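Local coordinates for protein induced by osmotic stress (Scheffersomyces stipitis, PDB 5YWN) that probably reduces carbonyl compounds, haloketones among them, to alcohols with NADPH as hydride donor, at residues S4-G9 with V30-S35. The protein carries 1 engineered substitution. Residues are numbered along the deposited sequence; the frame is centred on the assembly and turned at random.
Sequences SVFVSG and VGSVRS. With NAP (NADP nicotinamide-adenine-dinucleotide phosphate), chain B.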
loop_
_atom_site.group_PDB
_atom_site.type_symbol
_atom_site.label_atom_id
_atom_site.label_comp_id
_atom_site.label_asym_id
_atom_site.label_seq_id
_atom_site.Cartn_x
_atom_site.Cartn_y
_atom_site.Cartn_z
ATOM N N SER A 4 0.796 -20.595 -6.889
ATOM C CA SER A 4 1.602 -19.444 -7.180
ATOM C C SER A 4 0.830 -18.116 -7.137
ATOM O O SER A 4 -0.228 -18.002 -7.653
ATOM C CB SER A 4 2.286 -19.586 -8.530
ATOM O OG SER A 4 3.424 -20.311 -8.420
ATOM N N VAL A 5 1.429 -17.126 -6.529
ATOM C CA VAL A 5 0.876 -15.807 -6.465
ATOM C C VAL A 5 1.688 -14.803 -7.283
ATOM O O VAL A 5 2.835 -14.702 -7.123
ATOM C CB VAL A 5 0.740 -15.333 -5.008
ATOM C CG1 VAL A 5 0.225 -13.930 -4.935
ATOM C CG2 VAL A 5 -0.062 -16.283 -4.166
ATOM N N PHE A 6 1.035 -14.060 -8.144
ATOM C CA PHE A 6 1.683 -13.000 -8.885
ATOM C C PHE A 6 1.550 -11.648 -8.173
ATOM O O PHE A 6 0.473 -11.285 -7.769
ATOM C CB PHE A 6 1.157 -12.907 -10.296
ATOM C CG PHE A 6 2.036 -12.156 -11.213
ATOM C CD1 PHE A 6 2.183 -10.813 -11.100
ATOM C CD2 PHE A 6 2.755 -12.809 -12.174
ATOM C CE1 PHE A 6 3.002 -10.138 -11.946
ATOM C CE2 PHE A 6 3.592 -12.153 -13.004
ATOM C CZ PHE A 6 3.713 -10.813 -12.902
ATOM N N VAL A 7 2.652 -10.953 -7.999
ATOM C CA VAL A 7 2.654 -9.648 -7.368
ATOM C C VAL A 7 3.311 -8.592 -8.250
ATOM O O VAL A 7 4.482 -8.606 -8.441
ATOM C CB VAL A 7 3.357 -9.673 -6.003
ATOM C CG1 VAL A 7 3.364 -8.313 -5.367
ATOM C CG2 VAL A 7 2.810 -10.723 -5.074
ATOM N N SER A 8 2.530 -7.664 -8.754
ATOM C CA SER A 8 3.055 -6.559 -9.509
ATOM C C SER A 8 3.821 -5.561 -8.627
ATOM O O SER A 8 3.520 -5.423 -7.508
ATOM C CB SER A 8 1.972 -5.874 -10.317
ATOM O OG SER A 8 1.138 -5.113 -9.548
ATOM N N GLY A 9 4.795 -4.889 -9.185
ATOM C CA GLY A 9 5.628 -3.993 -8.418
ATOM C C GLY A 9 6.303 -4.590 -7.203
ATOM O O GLY A 9 6.168 -4.110 -6.142
ATOM N N VAL A 30 5.542 -14.909 -7.933
ATOM C CA VAL A 30 6.134 -14.325 -9.098
ATOM C C VAL A 30 5.931 -12.840 -9.064
ATOM O O VAL A 30 4.838 -12.385 -9.042
ATOM C CB VAL A 30 5.484 -14.906 -10.364
ATOM C CG1 VAL A 30 6.122 -14.400 -11.623
ATOM C CG2 VAL A 30 5.401 -16.405 -10.325
ATOM N N GLY A 31 6.997 -12.099 -9.082
ATOM C CA GLY A 31 6.955 -10.678 -8.990
ATOM C C GLY A 31 7.272 -9.947 -10.262
ATOM O O GLY A 31 8.118 -10.349 -10.962
ATOM N N SER A 32 6.557 -8.879 -10.553
ATOM C CA SER A 32 6.937 -7.969 -11.623
ATOM C C SER A 32 7.898 -6.850 -11.183
ATOM O O SER A 32 7.741 -6.251 -10.169
ATOM C CB SER A 32 5.766 -7.403 -12.412
ATOM O OG SER A 32 5.159 -6.343 -11.817
ATOM N N VAL A 33 8.878 -6.605 -12.001
ATOM C CA VAL A 33 9.852 -5.585 -11.761
ATOM C C VAL A 33 10.143 -4.787 -13.018
ATOM O O VAL A 33 9.997 -5.277 -14.064
ATOM C CB VAL A 33 11.153 -6.171 -11.232
ATOM C CG1 VAL A 33 10.997 -6.790 -9.874
ATOM C CG2 VAL A 33 11.794 -7.111 -12.218
ATOM N N ARG A 34 10.562 -3.554 -12.873
ATOM C CA ARG A 34 10.876 -2.728 -14.012
ATOM C C ARG A 34 12.268 -2.932 -14.587
ATOM O O ARG A 34 12.558 -2.418 -15.600
ATOM C CB ARG A 34 10.576 -1.245 -13.768
ATOM C CG ARG A 34 9.118 -0.891 -13.627
ATOM C CD ARG A 34 8.836 0.563 -13.870
ATOM N NE ARG A 34 9.058 1.374 -12.709
ATOM C CZ ARG A 34 8.944 2.687 -12.664
ATOM N NH1 ARG A 34 9.198 3.303 -11.547
ATOM N NH2 ARG A 34 8.605 3.369 -13.726
ATOM N N SER A 35 13.112 -3.672 -13.912
ATOM C CA SER A 35 14.397 -4.019 -14.445
ATOM C C SER A 35 14.911 -5.386 -14.011
ATOM O O SER A 35 14.596 -5.874 -12.973
ATOM C CB SER A 35 15.430 -2.967 -14.087
ATOM O OG SER A 35 15.989 -3.213 -12.843
HETATM P PA NAP B . 6.340 2.483 -3.225
HETATM O O1A NAP B . 7.101 1.920 -2.049
HETATM O O2A NAP B . 6.950 3.581 -4.062
HETATM O O5B NAP B . 5.947 1.264 -4.200
HETATM C C5B NAP B . 5.631 1.506 -5.570
HETATM C C4B NAP B . 6.204 0.390 -6.435
HETATM O O4B NAP B . 5.486 0.312 -7.672
HETATM C C3B NAP B . 7.669 0.633 -6.762
HETATM O O3B NAP B . 8.485 -0.423 -6.244
HETATM C C2B NAP B . 7.765 0.692 -8.274
HETATM O O2B NAP B . 8.640 -0.319 -8.765
HETATM C C1B NAP B . 6.352 0.484 -8.798
HETATM N N9A NAP B . 5.924 1.662 -9.594
HETATM C C8A NAP B . 5.739 2.907 -9.114
HETATM N N7A NAP B . 5.349 3.749 -10.106
HETATM C C5A NAP B . 5.280 3.037 -11.246
HETATM C C6A NAP B . 4.932 3.311 -12.660
HETATM N N6A NAP B . 4.570 4.552 -13.065
HETATM N N1A NAP B . 4.990 2.280 -13.532
HETATM C C2A NAP B . 5.347 1.038 -13.151
HETATM N N3A NAP B . 5.675 0.727 -11.883
HETATM C C4A NAP B . 5.661 1.661 -10.903
HETATM O O3 NAP B . 4.904 2.989 -2.699
HETATM P PN NAP B . 4.174 2.243 -1.474
HETATM O O1N NAP B . 4.021 3.231 -0.343
HETATM O O2N NAP B . 4.875 0.927 -1.235
HETATM O O5D NAP B . 2.711 1.932 -2.072
HETATM C C5D NAP B . 2.370 0.616 -2.501
HETATM C C4D NAP B . 0.956 0.607 -3.070
HETATM O O4D NAP B . -0.003 0.696 -2.011
HETATM C C3D NAP B . 0.720 1.778 -4.012
HETATM O O3D NAP B . 0.454 1.314 -5.340
HETATM C C2D NAP B . -0.471 2.534 -3.459
HETATM O O2D NAP B . -1.526 2.596 -4.424
HETATM C C1D NAP B . -0.919 1.776 -2.219
HETATM N N1N NAP B . -0.930 2.670 -1.057
HETATM C C2N NAP B . 0.162 2.774 -0.290
HETATM C C3N NAP B . 0.173 3.617 0.817
HETATM C C7N NAP B . 1.400 3.728 1.672
HETATM O O7N NAP B . 1.488 4.640 2.477
HETATM N N7N NAP B . 2.367 2.822 1.528
HETATM C C4N NAP B . -0.961 4.355 1.122
HETATM C C5N NAP B . -2.080 4.230 0.311
HETATM C C6N NAP B . -2.038 3.373 -0.782
HETATM P P2B NAP B . 10.210 -0.019 -8.957
HETATM O O1X NAP B . 10.632 -0.971 -10.050
HETATM O O2X NAP B . 10.257 1.439 -9.347
HETATM O O3X NAP B . 10.806 -0.321 -7.603
#
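Val-30 is held at both its N and its O by strand 4-7: its N donates to Val-5 O in a nearly straight bond of 2.8 Å, and its O accepts from Val-7 N. Ser-32 N then reaches Val-7 O at 3.0 Å, completing a parallel ladder whose strands run at 15° to each other. The ladder and the ring upon it are tightly packed and buried. Phe-6, with CG anti to the backbone N (chi1 -162°), lays its ring along the neighbouring strand, one face over Val-30 O, while CE2 meets Val-30 CG1 at 3.7 Å and CE1 lies 3.9 Å from Ser-32 CB. Val-7 points to the opposite face of the sheet, against Ile-19 of helix 13-24. At Gly-9 a side chain takes over from the backbone: Ser-32 OG accepts from Gly-9 N at 3.0 Å, a more bent bond (147°). Beyond it the segments part, and partly exposed Arg-34 touches the cofactor instead of residues 4-9. Its guanidinium lies over the adenine, and NH1 donates nearly straight to O2X of the 2'-phosphate of NADP at 3.1 Å; Lys-38 NZ also bonds the cofactor. A leucine in place of Arg-34 would probably leave that phosphate oxygen without its charged mate and one adenine side less covered. Strand 4-7, helix 13-24 and strand 28-33 form the first beta-alpha-beta unit of a Rossmann fold, where an arginine just after the second strand binds the 2'-phosphate, consistent with a preference for NADP(H).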